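PDB 5CO3: FrnE protein from Deinococcus radiodurans, which probably acts as a thiol-disulfide oxidoreductase of the cytoplasm, built on a DsbA-like thioredoxin fold. Local coordinates for residues V143-L146 with D147-Q150; G157-A160 with G161-R164; Q217-A220 with E221-A225. All blocks are in the same frame, centred on the assembly; numbering follows the deposited sequence.

Contact 1: residues V143-L146 with D147-Q150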
loop_
_atom_site.group_PDB
_atom_site.type_symbol
_atom_site.label_atom_id
_atom_site.label_comp_id
_atom_site.label_asym_id
_atom_site.label_seq_id
_atom_site.Cartn_x
_atom_site.Cartn_y
_atom_site.Cartn_z
ATOM N N VAL A 143 -2.802 -10.517 -11.644
ATOM C CA VAL A 143 -1.875 -10.717 -10.522
ATOM C C VAL A 143 -2.200 -11.947 -9.637
ATOM O O VAL A 143 -1.580 -12.161 -8.596
ATOM C CB VAL A 143 -1.797 -9.445 -9.651
ATOM C CG1 VAL A 143 -1.363 -8.252 -10.520
ATOM C CG2 VAL A 143 -3.127 -9.175 -8.951
ATOM N N ASN A 144 -3.183 -12.749 -10.054
ATOM C CA ASN A 144 -3.424 -14.049 -9.424
ATOM C C ASN A 144 -2.650 -15.145 -10.145
ATOM O O ASN A 144 -2.523 -16.255 -9.652
ATOM C CB ASN A 144 -4.921 -14.384 -9.437
ATOM C CG ASN A 144 -5.216 -15.777 -8.893
ATOM O OD1 ASN A 144 -5.517 -16.716 -9.640
ATOM N ND2 ASN A 144 -5.116 -15.918 -7.585
ATOM N N ASP A 145 -2.139 -14.822 -11.329
ATOM C CA ASP A 145 -1.481 -15.815 -12.179
ATOM C C ASP A 145 -0.000 -16.008 -11.816
ATOM O O ASP A 145 0.750 -15.037 -11.748
ATOM C CB ASP A 145 -1.618 -15.408 -13.643
ATOM C CG ASP A 145 -0.958 -16.394 -14.581
ATOM O OD1 ASP A 145 -1.475 -17.521 -14.719
ATOM O OD2 ASP A 145 0.074 -16.034 -15.185
ATOM N N LEU A 146 0.422 -17.255 -11.595
ATOM C CA LEU A 146 1.785 -17.497 -11.099
ATOM C C LEU A 146 2.878 -17.088 -12.097
ATOM O O LEU A 146 3.886 -16.497 -11.701
ATOM C CB LEU A 146 1.961 -18.960 -10.698
ATOM C CG LEU A 146 1.236 -19.337 -9.404
ATOM C CD1 LEU A 146 1.297 -20.844 -9.152
ATOM C CD2 LEU A 146 1.826 -18.569 -8.235
ATOM N N ASP A 147 2.692 -17.406 -13.374
ATOM C CA ASP A 147 3.615 -16.962 -14.424
ATOM C C ASP A 147 3.817 -15.450 -14.342
ATOM O O ASP A 147 4.942 -14.949 -14.329
ATOM C CB ASP A 147 3.073 -17.314 -15.812
ATOM C CG ASP A 147 3.476 -18.699 -16.284
ATOM O OD1 ASP A 147 3.753 -19.602 -15.458
ATOM O OD2 ASP A 147 3.498 -18.873 -17.517
ATOM N N THR A 148 2.701 -14.739 -14.299
ATOM C CA THR A 148 2.716 -13.286 -14.231
ATOM C C THR A 148 3.480 -12.802 -13.004
ATOM O O THR A 148 4.340 -11.924 -13.122
ATOM C CB THR A 148 1.285 -12.742 -14.224
ATOM O OG1 THR A 148 0.620 -13.180 -15.416
ATOM C CG2 THR A 148 1.291 -11.220 -14.182
ATOM N N LEU A 149 3.193 -13.386 -11.840
ATOM C CA LEU A 149 3.851 -12.962 -10.603
ATOM C C LEU A 149 5.361 -13.226 -10.633
ATOM O O LEU A 149 6.154 -12.397 -10.167
ATOM C CB LEU A 149 3.216 -13.655 -9.391
ATOM C CG LEU A 149 1.803 -13.183 -9.046
ATOM C CD1 LEU A 149 1.206 -14.002 -7.917
ATOM C CD2 LEU A 149 1.805 -11.676 -8.669
ATOM N N GLN A 150 5.756 -14.363 -11.204
ATOM C CA GLN A 150 7.171 -14.704 -11.312
ATOM C C GLN A 150 7.884 -13.694 -12.205
ATOM O O GLN A 150 8.976 -13.230 -11.876
ATOM C CB GLN A 150 7.367 -16.121 -11.863
ATOM C CG GLN A 150 8.837 -16.474 -12.055
ATOM C CD GLN A 150 9.050 -17.876 -12.596
ATOM O OE1 GLN A 150 8.326 -18.338 -13.467
ATOM N NE2 GLN A 150 10.042 -18.555 -12.069
HETATM O O HOH W 1 0.603 -19.311 -14.269
#
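Asp-145 reaches forward from the residue before helix 146-156 and meets Thr-148 with both its chain and its carboxylate. Its CB lies 3.6 Å from Thr-148 OG1. CG sits anti to the backbone N (chi1 180°), which swings the carboxylate over the open first turn of the helix. There Asp-145 OD2 takes two bonds on its anti side: one from Thr-148 N at 3.1 Å, 33° out of the carboxylate plane, and one from Thr-148 OG1 at 2.9 Å, closer to that plane. The two side chains cross at about a right angle, and OD2 is gripped by both the N-H and the hydroxyl of Thr-148. The other oxygen, Asp-145 OD1, accepts from a water at 2.8 Å, and this water in turn accepts from Asp-147 N. Two N-H groups of the first turn, which have no helical carbonyl before them, are thus satisfied, one directly and one through water. The main chain continues the grip, Leu-149 N bonding to Asp-145 O at 3.0 Å. Leu-149 CD1 lies 3.4 Å from Val-143 O, and the leucine also touches Leu-132 of helix 125-137. An aspartate bonded to the N-H three residues on is the classic N-cap of an alpha helix.

Contact 2: residues G157-A160 with G161-R164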
loop_
_atom_site.group_PDB
_atom_site.type_symbol
_atom_site.label_atom_id
_atom_site.label_comp_id
_atom_site.label_asym_id
_atom_site.label_seq_id
_atom_site.Cartn_x
_atom_site.Cartn_y
_atom_site.Cartn_z
ATOM N N GLY A 157 13.994 -7.522 -9.897
ATOM C CA GLY A 157 15.365 -7.903 -9.619
ATOM C C GLY A 157 15.493 -9.007 -8.586
ATOM O O GLY A 157 16.572 -9.266 -8.058
ATOM N N LEU A 158 14.378 -9.664 -8.294
ATOM C CA LEU A 158 14.373 -10.774 -7.358
ATOM C C LEU A 158 14.814 -12.070 -8.034
ATOM O O LEU A 158 14.871 -12.162 -9.261
ATOM C CB LEU A 158 12.977 -10.951 -6.752
ATOM C CG LEU A 158 12.409 -9.712 -6.056
ATOM C CD1 LEU A 158 10.963 -9.940 -5.624
ATOM C CD2 LEU A 158 13.274 -9.295 -4.866
ATOM N N ASP A 159 15.146 -13.058 -7.213
ATOM C CA ASP A 159 15.348 -14.421 -7.681
ATOM C C ASP A 159 14.005 -14.995 -8.127
ATOM O O ASP A 159 13.191 -15.392 -7.291
ATOM C CB ASP A 159 15.963 -15.268 -6.570
ATOM C CG ASP A 159 16.354 -16.669 -7.032
ATOM O OD1 ASP A 159 15.662 -17.282 -7.874
ATOM O OD2 ASP A 159 17.374 -17.168 -6.521
ATOM N N ALA A 160 13.776 -15.051 -9.438
ATOM C CA ALA A 160 12.455 -15.395 -9.954
ATOM C C ALA A 160 12.082 -16.845 -9.640
ATOM O O ALA A 160 10.921 -17.139 -9.335
ATOM C CB ALA A 160 12.378 -15.134 -11.457
ATOM N N GLY A 161 13.057 -17.743 -9.709
ATOM C CA GLY A 161 12.816 -19.123 -9.340
ATOM C C GLY A 161 12.406 -19.241 -7.885
ATOM O O GLY A 161 11.431 -19.911 -7.560
ATOM N N ALA A 162 13.141 -18.561 -7.010
ATOM C CA ALA A 162 12.888 -18.628 -5.570
ATOM C C ALA A 162 11.553 -17.989 -5.197
ATOM O O ALA A 162 10.823 -18.513 -4.354
ATOM C CB ALA A 162 14.030 -17.962 -4.798
ATOM N N ALA A 163 11.234 -16.866 -5.829
ATOM C CA ALA A 163 9.955 -16.196 -5.595
ATOM C C ALA A 163 8.787 -17.113 -5.919
ATOM O O ALA A 163 7.855 -17.266 -5.116
ATOM C CB ALA A 163 9.853 -14.914 -6.422
ATOM N N ARG A 164 8.840 -17.719 -7.100
ATOM C CA ARG A 164 7.781 -18.633 -7.512
ATOM C C ARG A 164 7.682 -19.826 -6.568
ATOM O O ARG A 164 6.577 -20.260 -6.216
ATOM C CB ARG A 164 8.006 -19.099 -8.946
ATOM C CG ARG A 164 6.833 -19.896 -9.475
ATOM C CD ARG A 164 6.892 -20.062 -10.971
ATOM N NE ARG A 164 5.667 -20.702 -11.444
ATOM C CZ ARG A 164 5.108 -20.457 -12.619
ATOM N NH1 ARG A 164 5.667 -19.590 -13.446
ATOM N NH2 ARG A 164 3.996 -21.094 -12.968
#
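The carboxylate of Asp-159 lies against the methyl of Ala-162, with Asp-159 CG 3.5 Å from Ala-162 CB. CG stands anti to the backbone N (chi1 -173°), and this turn carries the acid forward over the start of helix 160-169. Asp-159 OD1 accepts from Ala-162 N at 3.0 Å in a nearly straight bond. The donor approaches from above the carboxylate plane, 59° out of it, so the flat group presents a face to the N-H. The other oxygen, Asp-159 OD2, stays near the same methyl, 3.8 Å from Ala-162 CB. Its place just before the helix and the bond from Ala-162 N make Asp-159 the N-cap. The negative charge sits at the positive end of the helix dipole, an interaction that probably stabilises both. The turn leading to the cap starts with a Schellman motif at the end of helix 146-156: Gly-157 takes a positive phi of 102°, a backbone angle at which any side chain would collide with the carbonyl oxygen before it. Leu-158, between the two motifs, packs on Ala-153 and on Ala-119 of helix 110-121. Past the cap the backbone closes its first turns through Ala-163 N to Asp-159 O at 2.9 Å and Arg-164 N to Ala-160 O at 3.1 Å. The small side chain of Ala-163 is buried, its CB 3.5 Å from Asp-159 O and packed on Ala-153 and Tyr-118. Arg-164 starts beside Ala-160, but its extended chain crosses to helix 146-156, where, in the conformer given, its NH1 forms a salt bridge with Asp-147 OD1.

Contact 3: residues Q217-A220 with E221-A225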
loop_
_atom_site.group_PDB
_atom_site.type_symbol
_atom_site.label_atom_id
_atom_site.label_comp_id
_atom_site.label_asym_id
_atom_site.label_seq_id
_atom_site.Cartn_x
_atom_site.Cartn_y
_atom_site.Cartn_z
ATOM N N GLN A 217 4.791 16.591 12.281
ATOM C CA GLN A 217 4.291 16.601 13.647
ATOM C C GLN A 217 4.972 15.503 14.453
ATOM O O GLN A 217 5.386 15.718 15.588
ATOM C CB GLN A 217 2.771 16.422 13.683
ATOM C CG GLN A 217 2.206 16.257 15.087
ATOM C CD GLN A 217 0.689 16.303 15.129
ATOM O OE1 GLN A 217 0.042 16.790 14.199
ATOM N NE2 GLN A 217 0.113 15.797 16.213
ATOM N N VAL A 218 5.099 14.324 13.854
ATOM C CA VAL A 218 5.713 13.204 14.553
ATOM C C VAL A 218 7.178 13.485 14.856
ATOM O O VAL A 218 7.627 13.259 15.978
ATOM C CB VAL A 218 5.590 11.900 13.749
ATOM C CG1 VAL A 218 6.438 10.805 14.381
ATOM C CG2 VAL A 218 4.140 11.480 13.671
ATOM N N TRP A 219 7.919 14.000 13.877
ATOM C CA TRP A 219 9.323 14.359 14.112
ATOM C C TRP A 219 9.454 15.376 15.246
ATOM O O TRP A 219 10.324 15.255 16.118
ATOM C CB TRP A 219 9.968 14.920 12.843
ATOM C CG TRP A 219 11.409 15.262 13.038
ATOM C CD1 TRP A 219 11.926 16.487 13.355
ATOM C CD2 TRP A 219 12.523 14.368 12.954
ATOM N NE1 TRP A 219 13.290 16.409 13.463
ATOM C CE2 TRP A 219 13.683 15.119 13.228
ATOM C CE3 TRP A 219 12.653 13.005 12.669
ATOM C CZ2 TRP A 219 14.956 14.557 13.223
ATOM C CZ3 TRP A 219 13.917 12.445 12.666
ATOM C CH2 TRP A 219 15.054 13.221 12.939
ATOM N N ALA A 220 8.581 16.375 15.226
ATOM C CA ALA A 220 8.591 17.426 16.235
ATOM C C ALA A 220 8.386 16.845 17.627
ATOM O O ALA A 220 9.067 17.232 18.578
ATOM C CB ALA A 220 7.526 18.452 15.930
ATOM N N GLU A 221 7.455 15.904 17.741
ATOM C CA GLU A 221 7.156 15.297 19.032
ATOM C C GLU A 221 8.310 14.434 19.534
ATOM O O GLU A 221 8.510 14.293 20.739
ATOM C CB GLU A 221 5.877 14.475 18.950
ATOM C CG GLU A 221 4.646 15.321 18.719
ATOM C CD GLU A 221 3.371 14.509 18.745
ATOM O OE1 GLU A 221 3.415 13.340 19.184
ATOM O OE2 GLU A 221 2.323 15.042 18.328
ATOM N N GLN A 222 9.076 13.868 18.611
ATOM C CA GLN A 222 10.195 13.020 18.992
ATOM C C GLN A 222 11.457 13.840 19.224
ATOM O O GLN A 222 12.438 13.343 19.781
ATOM C CB GLN A 222 10.426 11.951 17.923
ATOM C CG GLN A 222 9.212 11.061 17.722
ATOM C CD GLN A 222 9.486 9.885 16.813
ATOM O OE1 GLN A 222 10.549 9.797 16.195
ATOM N NE2 GLN A 222 8.528 8.966 16.730
ATOM N N HIS A 223 11.419 15.105 18.812
ATOM C CA HIS A 223 12.546 16.012 18.999
ATOM C C HIS A 223 12.117 17.349 19.579
ATOM O O HIS A 223 12.297 18.385 18.940
ATOM C CB HIS A 223 13.265 16.249 17.672
ATOM C CG HIS A 223 13.772 14.997 17.032
ATOM N ND1 HIS A 223 12.932 14.021 16.540
ATOM C CD2 HIS A 223 15.031 14.560 16.806
ATOM C CE1 HIS A 223 13.654 13.035 16.040
ATOM N NE2 HIS A 223 14.930 13.337 16.188
ATOM N N PRO A 224 11.554 17.340 20.797
ATOM C CA PRO A 224 11.089 18.607 21.365
ATOM C C PRO A 224 12.248 19.531 21.706
ATOM O O PRO A 224 13.385 19.075 21.833
ATOM C CB PRO A 224 10.349 18.174 22.629
ATOM C CG PRO A 224 11.029 16.910 23.027
ATOM C CD PRO A 224 11.387 16.218 21.737
ATOM N N ALA A 225 11.957 20.820 21.839
ATOM C CA ALA A 225 12.957 21.788 22.259
ATOM C C ALA A 225 13.508 21.410 23.626
ATOM O O ALA A 225 12.753 21.020 24.515
ATOM C CB ALA A 225 12.363 23.189 22.292
#
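Trp-219 and His-223 form an offset, face-to-face stack at the C-terminal end of helix 208-222, where His-223 is the first residue to leave helical geometry. The six-membered ring and the imidazole have centroids 3.6 Å apart and planes inclined by 15°. His-223 CE1 rides over the indole toward its rim, while His-223 NE2 lies 3.2 Å from Trp-219 CZ2. A bond from His-223 ND1 to Trp-219 O at 2.9 Å, in the carbonyl plane on a lone pair, fixes the rotation of the imidazole, so the same residue offers both the ring to stack on and the acceptor. That carbonyl also takes weak bonds from Gln-222 N and His-223 N, as the regular i to i+4 bonding gives out at the helix end. Outward, the indole packs on Ile-12 of strand 12-18 and on Phe-39. Replacing Trp-219 by an alanine would probably leave one face of the imidazole without its stacking partner and open a gap beside Ile-12 and Phe-39. One turn back, Gln-217 and Glu-221 run side by side, and Glu-221 also reaches Lys-199 and Tyr-200. Gln-217 NE2 donates to Glu-221 OE2 at 3.2 Å, with the acceptor only 6° out of the amide plane.

Contacts 1, 2 and 3 follow one another along the chain. The first two lie at the starts of the successive helices 146-156 and 160-169, their centres about 12 Å apart, both within the DsbA-like thioredoxin domain. They touch directly: the salt bridge from Asp-147 is joined at the same Arg-164 NH1 by a probable hydrogen bond to Gln-150 OE1 at 2.9 Å, tying the two N-terminal turns together. Contact 3 ends helix 208-222, its centre about 43 Å from that of contact 1 and about 41 Å from that of contact 2. Contacts 1 and 2 belong to the helical part, whereas contact 3 packs against strands 12-18 and 200-203 of the four-stranded sheet, across the chain's centre from contact 1 and touching neither.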